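Local coordinates for halogenase PltM (Pseudomonas fluorescens, PDB 6BZN), which halogenates phenolic substrates, accepting chloride, bromide or iodide, and binds FAD as a member of the flavin-dependent halogenase family, at residues E501-L506 and G510-S515; W413-R418 and E490-L495. One frame throughout, in Å; residues are numbered along the deposited sequence.

Both contacts are built on helix 488-502 and the chain that follows it, and their centres lie about 12 Å apart on the same side of the molecule. Contact 2 lays residues 490-495 of that helix beside helix 410-441; contact 1 follows in sequence, where the helix runs out and the chain folds back. Two polar links join them: Arg418 NH1 lies 2.9 Å from Tyr511 O, and Asn414 ND2 lies 2.9 Å from Ile514 O, both probable hydrogen bonds, so helix 410-441 holds the returning loop. The centres of contacts 1 and 2 lie about 26 and 24 Å from that of the chain, away from the FAD and calcium sites.

Contact 1. Residues E501-L506 and G510-S515; sequences EHEAEL and GYSRIS
Glu503 reaches across to Ser512 with both oxygens of its carboxylate. Ser512 OG donates to the syn lone pair of Glu503 OE1 over 2.6 Å, while Ser512 N donates to Glu503 OE2 over 2.8 Å, with an N-H...O angle of 161° but from above the carboxylate plane, 43° out of it. With CG anti to the backbone N (chi1 -165°) and the rest of the chain extended, Glu503 spans the gap between the backbones. The two bonds restrain the carboxylate's rotation and tie it to the type I turn Gly510-Arg513, whose first residue, Gly510, has positive phi. This polar half is the more open one: Glu503 and Ser512 are both partly exposed. The more deeply buried half is apolar. Leu506 CD1 rests 3.9 Å from Tyr511 CD2, meeting the ring obliquely, and Leu506 CB lies 4.0 Å from Tyr511 CE2. Beyond this pair, the Tyr511 hydroxyl is hydrogen-bonded to Asn425. The contact thus pins the loop after helix 488-502 back beside that helix's C-terminal end, with Leu506 on Tyr467 of helix 465-483 and both Leu506 and Tyr511 on Ser422 of helix 410-441.

Contact 2. Residues W413-R418 and E490-L495; sequences WNVWHR and ETANAL
Val415 and Leu495 carry the apolar contact about equally, with the two valine methyls set against Ala492 and Leu495. Val415 CG1, anti to the backbone N (chi1 -178°), lies 3.5 Å from Leu495 CB and equally near Ala492 O, while CG2 packs 4.0 Å from Ala492 CB. Leu495 extends the patch: its CD1 sits 4.0 Å from Trp416 CB and at the edge of the indole, near the ring plane. Cut back to an alanine, Val415 would lose both methyls, which is likely to open a gap beside Leu495 CB and leave the Ala492 methyl without its partner. No hydrogen bond crosses between the segments; the side-chain hydrogen bonds within 413-418 centre on Asn414. Arg418 approaches it side-on: NE donates to Asn414 O over 2.9 Å, and NH2 to Asn414 OD1 over 2.8 Å, both acceptors near the guanidinium plane. His417 ND1 also donates to Asn414 O, at 2.8 Å, so this carbonyl has two donors. Trp416 NE1 instead bonds Ser403 of helix 383-406. The axes of the two short segments approach to 9.0 Å, with 29° between their directions, a near-parallel pairing within a mainly helical C-terminal region.

Contact 1. Residues E501-L506 and G510-S515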
ATOM      1  N   GLU A 501      20.044  18.282 -10.628  1.00 23.05           N
ATOM      2  CA  GLU A 501      19.272  19.321 -11.302  1.00 23.98           C
ATOM      3  C   GLU A 501      18.039  19.783 -10.505  1.00 23.65           C
ATOM      4  O   GLU A 501      17.739  20.973 -10.467  1.00 22.79           O
ATOM      5  CB  GLU A 501      18.844  18.813 -12.684  1.00 25.70           C
ATOM      6  CG  GLU A 501      18.112  19.832 -13.545  1.00 28.33           C
ATOM      7  CD  GLU A 501      17.503  19.233 -14.793  1.00 30.06           C
ATOM      8  OE1 GLU A 501      16.674  19.927 -15.407  1.00 32.46           O
ATOM      9  OE2 GLU A 501      17.836  18.080 -15.159  1.00 31.57           O
ATOM     10  N   HIS A 502      17.339  18.840  -9.877  1.00 21.08           N
ATOM     11  CA  HIS A 502      16.068  19.128  -9.199  1.00 20.49           C
ATOM     12  C   HIS A 502      16.181  19.360  -7.703  1.00 20.58           C
ATOM     13  O   HIS A 502      15.230  19.808  -7.075  1.00 19.33           O
ATOM     14  CB  HIS A 502      15.088  17.981  -9.466  1.00 19.79           C
ATOM     15  CG  HIS A 502      14.630  17.927 -10.886  1.00 19.43           C
ATOM     16  ND1 HIS A 502      15.360  17.319 -11.881  1.00 19.77           N
ATOM     17  CD2 HIS A 502      13.527  18.431 -11.483  1.00 20.23           C
ATOM     18  CE1 HIS A 502      14.715  17.434 -13.029  1.00 19.77           C
ATOM     19  NE2 HIS A 502      13.601  18.110 -12.814  1.00 19.93           N
ATOM     20  N   GLU A 503      17.358  19.086  -7.148  1.00 22.11           N
ATOM     21  CA  GLU A 503      17.561  18.990  -5.707  1.00 22.91           C
ATOM     22  C   GLU A 503      17.209  20.257  -4.924  1.00 21.27           C
ATOM     23  O   GLU A 503      16.741  20.189  -3.788  1.00 19.07           O
ATOM     24  CB  GLU A 503      19.024  18.614  -5.446  1.00 25.85           C
ATOM     25  CG  GLU A 503      19.288  18.148  -4.045  1.00 28.19           C
ATOM     26  CD  GLU A 503      20.586  17.397  -3.908  1.00 29.47           C
ATOM     27  OE1 GLU A 503      21.529  17.658  -4.699  1.00 30.30           O
ATOM     28  OE2 GLU A 503      20.650  16.549  -2.987  1.00 31.37           O
ATOM     29  N   ALA A 504      17.413  21.415  -5.536  1.00 21.37           N
ATOM     30  CA  ALA A 504      17.109  22.685  -4.868  1.00 21.60           C
ATOM     31  C   ALA A 504      15.624  22.836  -4.519  1.00 22.41           C
ATOM     32  O   ALA A 504      15.291  23.540  -3.565  1.00 21.48           O
ATOM     33  CB  ALA A 504      17.574  23.850  -5.724  1.00 22.60           C
ATOM     34  N   GLU A 505      14.748  22.167  -5.279  1.00 22.45           N
ATOM     35  CA  GLU A 505      13.301  22.248  -5.086  1.00 24.90           C
ATOM     36  C   GLU A 505      12.720  21.060  -4.301  1.00 24.13           C
ATOM     37  O   GLU A 505      11.498  20.919  -4.228  1.00 25.83           O
ATOM     38  CB  GLU A 505      12.627  22.410  -6.453  1.00 28.26           C
ATOM     39  CG  GLU A 505      13.157  23.613  -7.240  1.00 32.63           C
ATOM     40  CD  GLU A 505      12.839  23.574  -8.727  1.00 37.31           C
ATOM     41  OE1 GLU A 505      11.890  24.272  -9.142  1.00 41.82           O
ATOM     42  OE2 GLU A 505      13.530  22.855  -9.489  1.00 40.74           O
ATOM     43  N   LEU A 506      13.585  20.223  -3.716  1.00 21.62           N
ATOM     44  CA  LEU A 506      13.182  19.095  -2.877  1.00 20.83           C
ATOM     45  C   LEU A 506      13.460  19.448  -1.419  1.00 20.23           C
ATOM     46  O   LEU A 506      14.024  20.511  -1.119  1.00 19.86           O
ATOM     47  CB  LEU A 506      13.969  17.827  -3.260  1.00 21.25           C
ATOM     48  CG  LEU A 506      14.017  17.396  -4.736  1.00 22.04           C
ATOM     49  CD1 LEU A 506      14.930  16.192  -4.928  1.00 22.16           C
ATOM     50  CD2 LEU A 506      12.637  17.120  -5.298  1.00 23.04           C
ATOM     51  N   GLY A 510      19.932  16.063   1.051  1.00 17.75           N
ATOM     52  CA  GLY A 510      21.183  15.616   0.443  1.00 17.70           C
ATOM     53  C   GLY A 510      21.009  14.338  -0.364  1.00 17.28           C
ATOM     54  O   GLY A 510      21.826  13.423  -0.288  1.00 17.79           O
ATOM     55  N   TYR A 511      19.950  14.305  -1.163  1.00 16.89           N
ATOM     56  CA  TYR A 511      19.643  13.151  -2.006  1.00 16.55           C
ATOM     57  C   TYR A 511      20.720  12.860  -3.046  1.00 17.22           C
ATOM     58  O   TYR A 511      20.880  11.716  -3.441  1.00 16.55           O
ATOM     59  CB  TYR A 511      18.314  13.343  -2.729  1.00 15.91           C
ATOM     60  CG  TYR A 511      17.136  13.528  -1.826  1.00 15.23           C
ATOM     61  CD1 TYR A 511      16.606  12.456  -1.097  1.00 15.00           C
ATOM     62  CD2 TYR A 511      16.524  14.769  -1.709  1.00 14.98           C
ATOM     63  CE1 TYR A 511      15.510  12.635  -0.269  1.00 14.56           C
ATOM     64  CE2 TYR A 511      15.426  14.946  -0.903  1.00 14.63           C
ATOM     65  CZ  TYR A 511      14.924  13.882  -0.183  1.00 14.55           C
ATOM     66  OH  TYR A 511      13.829  14.113   0.609  1.00 14.37           O
ATOM     67  N   SER A 512      21.463  13.876  -3.494  1.00 18.12           N
ATOM     68  CA  SER A 512      22.515  13.637  -4.495  1.00 18.94           C
ATOM     69  C   SER A 512      23.829  13.082  -3.921  1.00 19.48           C
ATOM     70  O   SER A 512      24.737  12.744  -4.688  1.00 19.15           O
ATOM     71  CB  SER A 512      22.816  14.908  -5.274  1.00 20.08           C
ATOM     72  OG  SER A 512      23.417  15.868  -4.426  1.00 19.90           O
ATOM     73  N   ARG A 513      23.943  12.994  -2.599  1.00 20.11           N
ATOM     74  CA  ARG A 513      25.133  12.397  -1.979  1.00 21.34           C
ATOM     75  C   ARG A 513      25.036  10.888  -1.943  1.00 20.75           C
ATOM     76  O   ARG A 513      24.597  10.297  -0.944  1.00 19.23           O
ATOM     77  CB  ARG A 513      25.360  12.961  -0.582  1.00 24.06           C
ATOM     78  CG  ARG A 513      25.574  14.456  -0.624  1.00 27.12           C
ATOM     79  CD  ARG A 513      26.384  14.960   0.559  1.00 30.04           C
ATOM     80  NE  ARG A 513      27.073  16.206   0.233  1.00 31.94           N
ATOM     81  CZ  ARG A 513      27.938  16.831   1.031  1.00 33.23           C
ATOM     82  NH1 ARG A 513      28.506  17.961   0.620  1.00 33.71           N
ATOM     83  NH2 ARG A 513      28.238  16.344   2.235  1.00 33.37           N
ATOM     84  N   ILE A 514      25.492  10.276  -3.034  1.00 20.11           N
ATOM     85  CA  ILE A 514      25.306   8.840  -3.281  1.00 21.97           C
ATOM     86  C   ILE A 514      26.088   7.956  -2.301  1.00 21.91           C
ATOM     87  O   ILE A 514      25.674   6.825  -2.017  1.00 22.06           O
ATOM     88  CB  ILE A 514      25.652   8.479  -4.756  1.00 22.70           C
ATOM     89  CG1 ILE A 514      24.852   9.341  -5.741  1.00 23.88           C
ATOM     90  CG2 ILE A 514      25.401   7.008  -5.058  1.00 23.76           C
ATOM     91  CD1 ILE A 514      23.355   9.390  -5.488  1.00 24.33           C
ATOM     92  N   SER A 515      27.203   8.465  -1.767  1.00 21.82           N
ATOM     93  CA  SER A 515      28.005   7.709  -0.807  1.00 22.28           C
ATOM     94  C   SER A 515      27.327   7.550   0.558  1.00 21.36           C
ATOM     95  O   SER A 515      27.671   6.651   1.322  1.00 21.14           O
ATOM     96  CB  SER A 515      29.390   8.348  -0.654  1.00 23.14           C
ATOM     97  OG  SER A 515      29.272   9.623  -0.073  1.00 25.68           O
TER

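Contact 2. Residues W413-R418 and E490-L495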
ATOM      1  N   TRP A 413      20.431   0.855  -8.018  1.00 13.54           N
ATOM      2  CA  TRP A 413      19.377   0.892  -7.004  1.00 13.13           C
ATOM      3  C   TRP A 413      19.592   2.066  -6.045  1.00 13.17           C
ATOM      4  O   TRP A 413      18.662   2.810  -5.739  1.00 12.49           O
ATOM      5  CB  TRP A 413      19.249  -0.412  -6.212  1.00 12.91           C
ATOM      6  CG  TRP A 413      18.214  -0.253  -5.189  1.00 12.96           C
ATOM      7  CD1 TRP A 413      18.397   0.006  -3.861  1.00 13.19           C
ATOM      8  CD2 TRP A 413      16.810  -0.210  -5.416  1.00 12.71           C
ATOM      9  NE1 TRP A 413      17.184   0.178  -3.247  1.00 13.34           N
ATOM     10  CE2 TRP A 413      16.193   0.046  -4.180  1.00 13.00           C
ATOM     11  CE3 TRP A 413      16.009  -0.381  -6.549  1.00 13.16           C
ATOM     12  CZ2 TRP A 413      14.803   0.123  -4.039  1.00 13.23           C
ATOM     13  CZ3 TRP A 413      14.633  -0.306  -6.414  1.00 13.36           C
ATOM     14  CH2 TRP A 413      14.039  -0.048  -5.166  1.00 13.37           C
ATOM     15  N   ASN A 414      20.824   2.224  -5.573  1.00 13.39           N
ATOM     16  CA  ASN A 414      21.131   3.286  -4.617  1.00 13.56           C
ATOM     17  C   ASN A 414      20.750   4.647  -5.197  1.00 13.13           C
ATOM     18  O   ASN A 414      20.059   5.429  -4.536  1.00 12.70           O
ATOM     19  CB  ASN A 414      22.621   3.198  -4.212  1.00 14.19           C
ATOM     20  CG  ASN A 414      23.042   4.268  -3.224  1.00 14.44           C
ATOM     21  OD1 ASN A 414      22.227   4.895  -2.555  1.00 14.18           O
ATOM     22  ND2 ASN A 414      24.356   4.485  -3.138  1.00 15.65           N
ATOM     23  N   VAL A 415      21.143   4.920  -6.446  1.00 13.16           N
ATOM     24  CA  VAL A 415      20.779   6.190  -7.068  1.00 13.20           C
ATOM     25  C   VAL A 415      19.250   6.278  -7.232  1.00 12.75           C
ATOM     26  O   VAL A 415      18.628   7.276  -6.852  1.00 11.97           O
ATOM     27  CB  VAL A 415      21.474   6.418  -8.431  1.00 13.73           C
ATOM     28  CG1 VAL A 415      21.077   7.764  -8.983  1.00 14.07           C
ATOM     29  CG2 VAL A 415      23.001   6.385  -8.280  1.00 14.24           C
ATOM     30  N   TRP A 416      18.664   5.216  -7.781  1.00 12.67           N
ATOM     31  CA  TRP A 416      17.219   5.190  -8.045  1.00 12.59           C
ATOM     32  C   TRP A 416      16.348   5.415  -6.802  1.00 12.73           C
ATOM     33  O   TRP A 416      15.362   6.151  -6.882  1.00 12.92           O
ATOM     34  CB  TRP A 416      16.799   3.896  -8.763  1.00 13.04           C
ATOM     35  CG  TRP A 416      15.313   3.712  -8.775  1.00 13.12           C
ATOM     36  CD1 TRP A 416      14.595   2.892  -7.972  1.00 13.58           C
ATOM     37  CD2 TRP A 416      14.369   4.428  -9.570  1.00 13.88           C
ATOM     38  NE1 TRP A 416      13.257   2.995  -8.258  1.00 13.65           N
ATOM     39  CE2 TRP A 416      13.089   3.947  -9.229  1.00 14.16           C
ATOM     40  CE3 TRP A 416      14.479   5.413 -10.559  1.00 14.35           C
ATOM     41  CZ2 TRP A 416      11.930   4.416  -9.837  1.00 14.40           C
ATOM     42  CZ3 TRP A 416      13.324   5.873 -11.174  1.00 14.63           C
ATOM     43  CH2 TRP A 416      12.061   5.376 -10.799  1.00 14.50           C
ATOM     44  N   HIS A 417      16.703   4.813  -5.672  1.00 12.80           N
ATOM     45  CA  HIS A 417      15.832   4.877  -4.490  1.00 13.09           C
ATOM     46  C   HIS A 417      15.604   6.307  -4.002  1.00 12.89           C
ATOM     47  O   HIS A 417      14.575   6.586  -3.412  1.00 12.84           O
ATOM     48  CB  HIS A 417      16.278   3.925  -3.368  1.00 13.56           C
ATOM     49  CG  HIS A 417      17.049   4.562  -2.255  1.00 14.07           C
ATOM     50  ND1 HIS A 417      18.380   4.904  -2.369  1.00 14.54           N
ATOM     51  CD2 HIS A 417      16.696   4.856  -0.980  1.00 14.78           C
ATOM     52  CE1 HIS A 417      18.806   5.406  -1.223  1.00 14.43           C
ATOM     53  NE2 HIS A 417      17.805   5.381  -0.362  1.00 15.26           N
ATOM     54  N   ARG A 418      16.536   7.212  -4.310  1.00 12.72           N
ATOM     55  CA  ARG A 418      16.394   8.629  -3.969  1.00 13.45           C
ATOM     56  C   ARG A 418      15.290   9.329  -4.744  1.00 12.97           C
ATOM     57  O   ARG A 418      14.768  10.324  -4.273  1.00 13.28           O
ATOM     58  CB  ARG A 418      17.729   9.366  -4.173  1.00 13.79           C
ATOM     59  CG  ARG A 418      18.830   8.846  -3.259  1.00 14.14           C
ATOM     60  CD  ARG A 418      20.146   8.605  -3.989  1.00 14.56           C
ATOM     61  NE  ARG A 418      21.023   7.804  -3.141  1.00 15.13           N
ATOM     62  CZ  ARG A 418      21.730   8.259  -2.104  1.00 16.17           C
ATOM     63  NH1 ARG A 418      21.748   9.560  -1.787  1.00 17.30           N
ATOM     64  NH2 ARG A 418      22.431   7.408  -1.370  1.00 16.39           N
ATOM     65  N   GLU A 490      25.910   4.033 -16.846  1.00 22.76           N
ATOM     66  CA  GLU A 490      25.372   5.161 -17.607  1.00 23.25           C
ATOM     67  C   GLU A 490      24.023   5.606 -17.055  1.00 21.73           C
ATOM     68  O   GLU A 490      23.757   6.795 -16.888  1.00 21.05           O
ATOM     69  CB  GLU A 490      25.199   4.765 -19.069  1.00 25.37           C
ATOM     70  CG  GLU A 490      24.598   5.840 -19.959  1.00 27.47           C
ATOM     71  CD  GLU A 490      24.244   5.285 -21.325  1.00 31.10           C
ATOM     72  OE1 GLU A 490      23.054   4.974 -21.545  1.00 32.48           O
ATOM     73  OE2 GLU A 490      25.165   5.125 -22.157  1.00 31.14           O
ATOM     74  N   THR A 491      23.172   4.626 -16.810  1.00 20.49           N
ATOM     75  CA  THR A 491      21.837   4.865 -16.274  1.00 19.72           C
ATOM     76  C   THR A 491      21.924   5.519 -14.884  1.00 18.46           C
ATOM     77  O   THR A 491      21.302   6.549 -14.650  1.00 18.97           O
ATOM     78  CB  THR A 491      21.060   3.543 -16.242  1.00 19.85           C
ATOM     79  OG1 THR A 491      21.109   2.941 -17.552  1.00 19.73           O
ATOM     80  CG2 THR A 491      19.615   3.751 -15.813  1.00 19.92           C
ATOM     81  N   ALA A 492      22.719   4.939 -13.987  1.00 18.05           N
ATOM     82  CA  ALA A 492      22.897   5.500 -12.644  1.00 17.87           C
ATOM     83  C   ALA A 492      23.370   6.948 -12.720  1.00 17.75           C
ATOM     84  O   ALA A 492      22.872   7.819 -12.002  1.00 16.98           O
ATOM     85  CB  ALA A 492      23.877   4.671 -11.841  1.00 17.44           C
ATOM     86  N   ASN A 493      24.315   7.213 -13.616  1.00 18.81           N
ATOM     87  CA  ASN A 493      24.826   8.574 -13.747  1.00 20.60           C
ATOM     88  C   ASN A 493      23.784   9.565 -14.268  1.00 18.73           C
ATOM     89  O   ASN A 493      23.714  10.694 -13.793  1.00 18.15           O
ATOM     90  CB  ASN A 493      26.052   8.617 -14.642  1.00 23.26           C
ATOM     91  CG  ASN A 493      26.695   9.989 -14.641  1.00 26.76           C
ATOM     92  OD1 ASN A 493      27.298  10.393 -13.646  1.00 31.67           O
ATOM     93  ND2 ASN A 493      26.522  10.735 -15.726  1.00 28.68           N
ATOM     94  N   ALA A 494      23.000   9.141 -15.258  1.00 18.49           N
ATOM     95  CA  ALA A 494      21.901   9.946 -15.795  1.00 17.84           C
ATOM     96  C   ALA A 494      20.884  10.279 -14.694  1.00 18.29           C
ATOM     97  O   ALA A 494      20.431  11.431 -14.582  1.00 17.65           O
ATOM     98  CB  ALA A 494      21.230   9.225 -16.959  1.00 18.46           C
ATOM     99  N   LEU A 495      20.547   9.289 -13.859  1.00 17.24           N
ATOM    100  CA  LEU A 495      19.684   9.556 -12.707  1.00 16.95           C
ATOM    101  C   LEU A 495      20.316  10.555 -11.733  1.00 16.30           C
ATOM    102  O   LEU A 495      19.651  11.471 -11.272  1.00 15.88           O
ATOM    103  CB  LEU A 495      19.314   8.269 -11.967  1.00 16.85           C
ATOM    104  CG  LEU A 495      18.454   7.237 -12.694  1.00 17.28           C
ATOM    105  CD1 LEU A 495      18.329   5.986 -11.829  1.00 17.13           C
ATOM    106  CD2 LEU A 495      17.086   7.786 -13.048  1.00 17.76           C
TER